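Local coordinates for protein thermophilic dibenzothiophene desulfurization enzyme C (Paenibacillus sp. A11-2, PDB 5XDG) that probably catalyses the FMNH2- and O2-dependent oxidation of dibenzothiophene to its 5-oxide and on to the 5,5-dioxide, the opening steps of sulfur removal, at residues A[95-100]-A[124-129]; A[153-158]-A[214-219]. All blocks are in the same frame, centred on the assembly; numbering follows the deposited sequence.

Contact 1: residues A[95-100]-A[124-129]. With FMN (flavin mononucleotide), chain E; 83U (dibenzothiophene 5-oxide), chain H.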
loop_
_atom_site.group_PDB
_atom_site.type_symbol
_atom_site.label_atom_id
_atom_site.label_comp_id
_atom_site.label_asym_id
_atom_site.label_seq_id
_atom_site.Cartn_x
_atom_site.Cartn_y
_atom_site.Cartn_z
ATOM N N PHE A 95 -29.449 4.779 -17.140
ATOM C CA PHE A 95 -30.248 4.117 -16.112
ATOM C C PHE A 95 -30.314 4.917 -14.815
ATOM O O PHE A 95 -31.293 4.783 -14.071
ATOM C CB PHE A 95 -29.725 2.705 -15.872
ATOM C CG PHE A 95 -30.065 1.765 -16.995
ATOM C CD1 PHE A 95 -31.351 1.252 -17.111
ATOM C CD2 PHE A 95 -29.134 1.442 -17.958
ATOM C CE1 PHE A 95 -31.696 0.411 -18.163
ATOM C CE2 PHE A 95 -29.474 0.601 -19.017
ATOM C CZ PHE A 95 -30.754 0.085 -19.113
ATOM N N SER A 96 -29.305 5.735 -14.515
ATOM C CA SER A 96 -29.465 6.700 -13.428
ATOM C C SER A 96 -30.594 7.677 -13.748
ATOM O O SER A 96 -31.463 7.952 -12.903
ATOM C CB SER A 96 -28.151 7.445 -13.179
ATOM O OG SER A 96 -28.321 8.446 -12.171
ATOM N N ASN A 97 -30.592 8.207 -14.974
ATOM C CA ASN A 97 -31.659 9.102 -15.411
ATOM C C ASN A 97 -33.011 8.396 -15.376
ATOM O O ASN A 97 -34.003 8.974 -14.911
ATOM C CB ASN A 97 -31.368 9.619 -16.826
ATOM C CG ASN A 97 -30.085 10.459 -16.918
ATOM O OD1 ASN A 97 -29.686 11.124 -15.965
ATOM N ND2 ASN A 97 -29.439 10.424 -18.088
ATOM N N PHE A 98 -33.070 7.150 -15.866
ATOM C CA PHE A 98 -34.328 6.407 -15.852
ATOM C C PHE A 98 -34.784 6.125 -14.428
ATOM O O PHE A 98 -35.979 6.195 -14.128
ATOM C CB PHE A 98 -34.206 5.090 -16.613
ATOM C CG PHE A 98 -35.489 4.295 -16.640
ATOM C CD1 PHE A 98 -36.456 4.567 -17.596
ATOM C CD2 PHE A 98 -35.740 3.290 -15.700
ATOM C CE1 PHE A 98 -37.655 3.849 -17.620
ATOM C CE2 PHE A 98 -36.933 2.579 -15.721
ATOM C CZ PHE A 98 -37.886 2.854 -16.686
ATOM N N ALA A 99 -33.849 5.784 -13.539
ATOM C CA ALA A 99 -34.233 5.562 -12.145
ATOM C C ALA A 99 -34.893 6.800 -11.548
ATOM O O ALA A 99 -35.932 6.701 -10.879
ATOM C CB ALA A 99 -33.017 5.145 -11.317
ATOM N N TYR A 100 -34.306 7.981 -11.777
ATOM C CA TYR A 100 -34.889 9.216 -11.264
ATOM C C TYR A 100 -36.284 9.431 -11.832
ATOM O O TYR A 100 -37.228 9.744 -11.098
ATOM C CB TYR A 100 -33.998 10.417 -11.596
ATOM C CG TYR A 100 -34.417 11.650 -10.814
ATOM C CD1 TYR A 100 -35.479 12.450 -11.246
ATOM C CD2 TYR A 100 -33.795 11.980 -9.616
ATOM C CE1 TYR A 100 -35.880 13.565 -10.521
ATOM C CE2 TYR A 100 -34.192 13.097 -8.886
ATOM C CZ TYR A 100 -35.238 13.877 -9.339
ATOM O OH TYR A 100 -35.640 14.978 -8.611
ATOM N N LEU A 124 -31.286 8.419 -22.727
ATOM C CA LEU A 124 -31.467 9.578 -21.869
ATOM C C LEU A 124 -30.133 10.225 -21.526
ATOM O O LEU A 124 -29.126 9.539 -21.329
ATOM C CB LEU A 124 -32.195 9.184 -20.580
ATOM C CG LEU A 124 -33.554 8.501 -20.750
ATOM C CD1 LEU A 124 -34.127 8.064 -19.396
ATOM C CD2 LEU A 124 -34.533 9.421 -21.472
ATOM N N GLY A 125 -30.143 11.558 -21.465
ATOM C CA GLY A 125 -29.022 12.320 -20.960
ATOM C C GLY A 125 -29.499 13.257 -19.866
ATOM O O GLY A 125 -30.694 13.335 -19.568
ATOM N N ASN A 126 -28.550 13.979 -19.285
ATOM C CA ASN A 126 -28.933 14.860 -18.199
ATOM C C ASN A 126 -28.107 16.135 -18.227
ATOM O O ASN A 126 -26.990 16.177 -18.752
ATOM C CB ASN A 126 -28.789 14.176 -16.838
ATOM C CG ASN A 126 -27.362 14.164 -16.350
ATOM O OD1 ASN A 126 -26.952 15.021 -15.559
ATOM N ND2 ASN A 126 -26.584 13.203 -16.840
ATOM N N ALA A 127 -28.691 17.169 -17.621
ATOM C CA ALA A 127 -28.063 18.472 -17.426
ATOM C C ALA A 127 -28.373 18.879 -15.987
ATOM O O ALA A 127 -29.478 19.356 -15.692
ATOM C CB ALA A 127 -28.584 19.493 -18.432
ATOM N N SER A 128 -27.400 18.686 -15.088
ATOM C CA SER A 128 -27.672 18.802 -13.654
ATOM C C SER A 128 -26.634 19.633 -12.901
ATOM O O SER A 128 -26.976 20.635 -12.260
ATOM C CB SER A 128 -27.753 17.409 -13.030
ATOM O OG SER A 128 -28.405 16.503 -13.902
ATOM N N SER A 129 -25.372 19.213 -12.949
ATOM C CA SER A 129 -24.319 19.895 -12.211
ATOM C C SER A 129 -23.903 21.178 -12.929
ATOM O O SER A 129 -24.304 21.450 -14.066
ATOM C CB SER A 129 -23.112 18.971 -12.017
ATOM O OG SER A 129 -23.423 17.883 -11.156
HETATM N N1 FMN E . -22.405 15.601 -13.033
HETATM C C2 FMN E . -23.753 15.550 -13.345
HETATM O O2 FMN E . -24.554 16.215 -12.682
HETATM N N3 FMN E . -24.205 14.758 -14.388
HETATM C C4 FMN E . -23.304 14.017 -15.130
HETATM O O4 FMN E . -23.697 13.323 -16.075
HETATM C C4A FMN E . -21.945 14.066 -14.819
HETATM N N5 FMN E . -21.057 13.322 -15.569
HETATM C C5A FMN E . -19.706 13.360 -15.269
HETATM C C6 FMN E . -18.792 12.607 -16.021
HETATM C C7 FMN E . -17.428 12.631 -15.728
HETATM C C7M FMN E . -16.447 11.829 -16.540
HETATM C C8 FMN E . -16.988 13.428 -14.679
HETATM C C8M FMN E . -15.549 13.535 -14.273
HETATM C C9 FMN E . -17.888 14.167 -13.944
HETATM C C9A FMN E . -19.255 14.155 -14.217
HETATM N N10 FMN E . -20.140 14.890 -13.428
HETATM C C10 FMN E . -21.490 14.866 -13.764
HETATM C "C1'" FMN E . -19.607 15.823 -12.349
HETATM C "C2'" FMN E . -19.571 15.614 -10.839
HETATM O "O2'" FMN E . -20.882 15.421 -10.345
HETATM C "C3'" FMN E . -18.928 16.891 -10.227
HETATM O "O3'" FMN E . -19.759 17.999 -10.523
HETATM C "C4'" FMN E . -17.500 17.231 -10.714
HETATM O "O4'" FMN E . -16.842 16.026 -11.033
HETATM C "C5'" FMN E . -16.664 18.040 -9.699
HETATM O "O5'" FMN E . -15.540 18.706 -10.276
HETATM P P FMN E . -14.233 19.138 -9.400
HETATM O O1P FMN E . -13.788 17.941 -8.575
HETATM O O2P FMN E . -13.079 19.539 -10.294
HETATM O O3P FMN E . -14.535 20.317 -8.502
HETATM C C4 83U H . -25.507 14.103 -10.389
HETATM C C7 83U H . -25.907 11.600 -12.851
HETATM C C1 83U H . -27.106 13.429 -11.822
HETATM O O1 83U H . -24.585 11.911 -10.167
HETATM C C10 83U H . -26.858 16.151 -9.176
HETATM S S1 83U H . -24.897 13.022 -11.100
HETATM C C2 83U H . -26.800 14.390 -10.792
HETATM C C3 83U H . -25.974 12.646 -11.956
HETATM C C5 83U H . -28.221 13.152 -12.607
HETATM C C6 83U H . -27.489 15.426 -10.169
HETATM C C8 83U H . -24.868 14.818 -9.400
HETATM C C9 83U H . -28.162 12.108 -13.509
HETATM C C11 83U H . -27.010 11.338 -13.632
HETATM C C12 83U H . -25.554 15.849 -8.794
HETATM O O HOH W 1 -26.696 11.036 -18.868
#
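Asn97 of helix 85-104 packs onto Leu124 and Asn126 of strand 124-127 in a buried helix-on-strand contact, made where the helical N-terminal part meets the beta domain beside the flavin. The two short segments run 80° apart. With CG anti to the carbonyl carbon (chi1 -63°), the Asn97 amide reaches out along the strand: its ND2 comes to 3.3 Å from Gly125 C, above the plane of the peptide that follows Gly125, and its OD1 lies 3.3 Å from Asn126 CB. Toward the N-terminal end of 124-129, Leu124 CD1 touches Phe98 CB at 4.1 Å. The two asparagine side chains cross at about a right angle, and one water joins them, accepting from both Asn97 ND2 and Asn126 ND2. Asn126 also grips the flavin with both ends of its amide: ND2 gives a nearly straight bond (172°) to FMN O4, while OD1 takes the N3 hydrogen at 3.0 Å and a second bond from Ser128 OG at 2.7 Å. Farther along, Ser129 OG donates to FMN O2, and its backbone N adds a weak bond. Dibenzothiophene 5-oxide lies against the same residues, its C9 3.1 Å from Asn97 OD1. That buried oxygen meets the ring without a hydrogen bond, and Ser96 OG packs there too, 3.5 Å from C11, whereas the Asn126 amide, held through both its ends, fixes the pyrimidine edge of the flavin.

Contact 2: residues A[153-158]-A[214-219]. With FMN (flavin mononucleotide), chain E.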
loop_
_atom_site.group_PDB
_atom_site.type_symbol
_atom_site.label_atom_id
_atom_site.label_comp_id
_atom_site.label_asym_id
_atom_site.label_seq_id
_atom_site.Cartn_x
_atom_site.Cartn_y
_atom_site.Cartn_z
ATOM N N ASN A 153 -33.390 29.026 -17.451
ATOM C CA ASN A 153 -32.324 29.888 -17.950
ATOM C C ASN A 153 -31.016 29.572 -17.241
ATOM O O ASN A 153 -30.968 29.576 -16.009
ATOM C CB ASN A 153 -32.670 31.368 -17.750
ATOM C CG ASN A 153 -33.814 31.827 -18.637
ATOM O OD1 ASN A 153 -33.649 31.985 -19.846
ATOM N ND2 ASN A 153 -34.976 32.062 -18.038
ATOM N N GLY A 154 -29.956 29.328 -18.017
ATOM C CA GLY A 154 -28.633 29.144 -17.445
ATOM C C GLY A 154 -27.797 28.064 -18.099
ATOM O O GLY A 154 -28.247 27.425 -19.055
ATOM N N THR A 155 -26.578 27.850 -17.598
ATOM C CA THR A 155 -25.642 26.898 -18.181
ATOM C C THR A 155 -25.316 25.786 -17.189
ATOM O O THR A 155 -24.970 26.054 -16.033
ATOM C CB THR A 155 -24.349 27.590 -18.625
ATOM O OG1 THR A 155 -24.641 28.522 -19.672
ATOM C CG2 THR A 155 -23.345 26.563 -19.149
ATOM N N LYS A 156 -25.415 24.545 -17.657
ATOM C CA LYS A 156 -25.043 23.362 -16.895
ATOM C C LYS A 156 -23.724 22.798 -17.412
ATOM O O LYS A 156 -23.362 22.985 -18.577
ATOM C CB LYS A 156 -26.127 22.290 -16.989
ATOM C CG LYS A 156 -27.437 22.650 -16.313
ATOM C CD LYS A 156 -27.302 22.614 -14.786
ATOM C CE LYS A 156 -28.684 22.616 -14.125
ATOM N NZ LYS A 156 -28.595 22.395 -12.649
ATOM N N ALA A 157 -23.015 22.094 -16.535
ATOM C CA ALA A 157 -21.729 21.493 -16.850
ATOM C C ALA A 157 -21.819 19.981 -16.686
ATOM O O ALA A 157 -22.752 19.458 -16.071
ATOM C CB ALA A 157 -20.621 22.062 -15.953
ATOM N N PHE A 158 -20.837 19.278 -17.255
ATOM C CA PHE A 158 -20.753 17.815 -17.169
ATOM C C PHE A 158 -22.080 17.146 -17.552
ATOM O O PHE A 158 -22.626 16.313 -16.819
ATOM C CB PHE A 158 -20.308 17.382 -15.767
ATOM C CG PHE A 158 -18.846 17.627 -15.478
ATOM C CD1 PHE A 158 -17.874 16.773 -15.982
ATOM C CD2 PHE A 158 -18.449 18.688 -14.679
ATOM C CE1 PHE A 158 -16.525 16.986 -15.710
ATOM C CE2 PHE A 158 -17.104 18.905 -14.399
ATOM C CZ PHE A 158 -16.143 18.053 -14.913
ATOM N N SER A 214 -20.931 21.149 -21.679
ATOM C CA SER A 214 -21.902 22.059 -21.090
ATOM C C SER A 214 -23.121 22.239 -21.998
ATOM O O SER A 214 -23.091 21.937 -23.196
ATOM C CB SER A 214 -21.249 23.413 -20.806
ATOM O OG SER A 214 -20.772 23.983 -22.009
ATOM N N VAL A 215 -24.204 22.741 -21.400
ATOM C CA VAL A 215 -25.486 22.937 -22.079
ATOM C C VAL A 215 -26.101 24.239 -21.586
ATOM O O VAL A 215 -26.193 24.464 -20.374
ATOM C CB VAL A 215 -26.462 21.769 -21.823
ATOM C CG1 VAL A 215 -27.812 22.051 -22.472
ATOM C CG2 VAL A 215 -25.883 20.442 -22.319
ATOM N N THR A 216 -26.556 25.084 -22.512
ATOM C CA THR A 216 -27.073 26.406 -22.174
ATOM C C THR A 216 -28.573 26.489 -22.437
ATOM O O THR A 216 -29.040 26.113 -23.518
ATOM C CB THR A 216 -26.345 27.497 -22.962
ATOM O OG1 THR A 216 -24.956 27.499 -22.607
ATOM C CG2 THR A 216 -26.936 28.856 -22.639
ATOM N N PHE A 217 -29.315 27.004 -21.449
ATOM C CA PHE A 217 -30.772 27.128 -21.491
ATOM C C PHE A 217 -31.147 28.604 -21.574
ATOM O O PHE A 217 -30.915 29.360 -20.625
ATOM C CB PHE A 217 -31.415 26.501 -20.253
ATOM C CG PHE A 217 -31.159 25.040 -20.110
ATOM C CD1 PHE A 217 -29.978 24.581 -19.538
ATOM C CD2 PHE A 217 -32.098 24.119 -20.538
ATOM C CE1 PHE A 217 -29.737 23.225 -19.404
ATOM C CE2 PHE A 217 -31.864 22.759 -20.408
ATOM C CZ PHE A 217 -30.680 22.313 -19.841
ATOM N N SER A 218 -31.747 29.011 -22.695
ATOM C CA SER A 218 -32.254 30.373 -22.862
ATOM C C SER A 218 -33.757 30.304 -23.104
ATOM O O SER A 218 -34.201 29.812 -24.147
ATOM C CB SER A 218 -31.553 31.098 -24.012
ATOM O OG SER A 218 -30.225 30.637 -24.184
ATOM N N GLY A 219 -34.537 30.787 -22.136
ATOM C CA GLY A 219 -35.984 30.870 -22.290
ATOM C C GLY A 219 -36.675 29.547 -22.525
ATOM O O GLY A 219 -37.738 29.512 -23.155
HETATM N N1 FMN E . -22.405 15.601 -13.033
HETATM C C2 FMN E . -23.753 15.550 -13.345
HETATM O O2 FMN E . -24.554 16.215 -12.682
HETATM N N3 FMN E . -24.205 14.758 -14.388
HETATM C C4 FMN E . -23.304 14.017 -15.130
HETATM O O4 FMN E . -23.697 13.323 -16.075
HETATM C C4A FMN E . -21.945 14.066 -14.819
HETATM N N5 FMN E . -21.057 13.322 -15.569
HETATM C C5A FMN E . -19.706 13.360 -15.269
HETATM C C6 FMN E . -18.792 12.607 -16.021
HETATM C C7 FMN E . -17.428 12.631 -15.728
HETATM C C7M FMN E . -16.447 11.829 -16.540
HETATM C C8 FMN E . -16.988 13.428 -14.679
HETATM C C8M FMN E . -15.549 13.535 -14.273
HETATM C C9 FMN E . -17.888 14.167 -13.944
HETATM C C9A FMN E . -19.255 14.155 -14.217
HETATM N N10 FMN E . -20.140 14.890 -13.428
HETATM C C10 FMN E . -21.490 14.866 -13.764
HETATM C "C1'" FMN E . -19.607 15.823 -12.349
HETATM C "C2'" FMN E . -19.571 15.614 -10.839
HETATM O "O2'" FMN E . -20.882 15.421 -10.345
HETATM C "C3'" FMN E . -18.928 16.891 -10.227
HETATM O "O3'" FMN E . -19.759 17.999 -10.523
HETATM C "C4'" FMN E . -17.500 17.231 -10.714
HETATM O "O4'" FMN E . -16.842 16.026 -11.033
HETATM C "C5'" FMN E . -16.664 18.040 -9.699
HETATM O "O5'" FMN E . -15.540 18.706 -10.276
HETATM P P FMN E . -14.233 19.138 -9.400
HETATM O O1P FMN E . -13.788 17.941 -8.575
HETATM O O2P FMN E . -13.079 19.539 -10.294
HETATM O O3P FMN E . -14.535 20.317 -8.502
#
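Asn153 starts the pairing with its side chain, whose OD1 accepts a fairly straight bond (166°) from Gly219 N at 2.7 Å, the donor standing above the carbonyl plane. Gly154, at the corner of the chain, exchanges two backbone bonds with Phe217, and its O also lies in the plane of the Phe217 ring, 3.4 Å from CD1 at the edge. Thr155 faces Thr216 in a non-hydrogen-bonded pair, yet their OG1 atoms bond to each other at 3.1 Å; Thr216 OG1 is also bonded to Asn199. Lys156 returns to a hydrogen-bonded pair, with Val215. Its CG, anti to the carbonyl carbon (chi1 -67°), lies 3.9 Å from Phe217 CE1; the bend at chi2 then carries NZ away to a salt bridge with Glu130 and unusually close to Ser128 O. Beyond Ala157, Phe158 turns its ring to the flavin, CD1 lying 3.3 Å from FMN C9 and one face covered by C1' of the ribityl chain. Cut back to alanine, it would keep CB near N10 but is likely to leave a gap beside C9 and C1'. Antiparallel pairing of this kind belongs to the beta domain of the acyl-CoA dehydrogenase fold, where the strand leads by way of Ala157 into a flavin-binding loop.

Overall arrangement
From the N terminus, the chain passes through helix 85-104 and helix 107-119 before strand 124-127 comes back against the first of them, and contact 1 closes that short, largely helical loop. Contact 2 opens only afterwards and closes a longer excursion, made of strands and loops without a helix, when 214-219 returns to 153-158. The two therefore lie in series, neither nested nor crossed, with centres about 15 Å apart. They share one mixed sheet and meet directly: Ala157 N probably bonds to Ser129 O, and Lys156 NZ comes unusually close to Ser128 O. Contact 1 ties the helical N-terminal region to this sheet, contact 2 pairs strands within it, and both reach the same FMN.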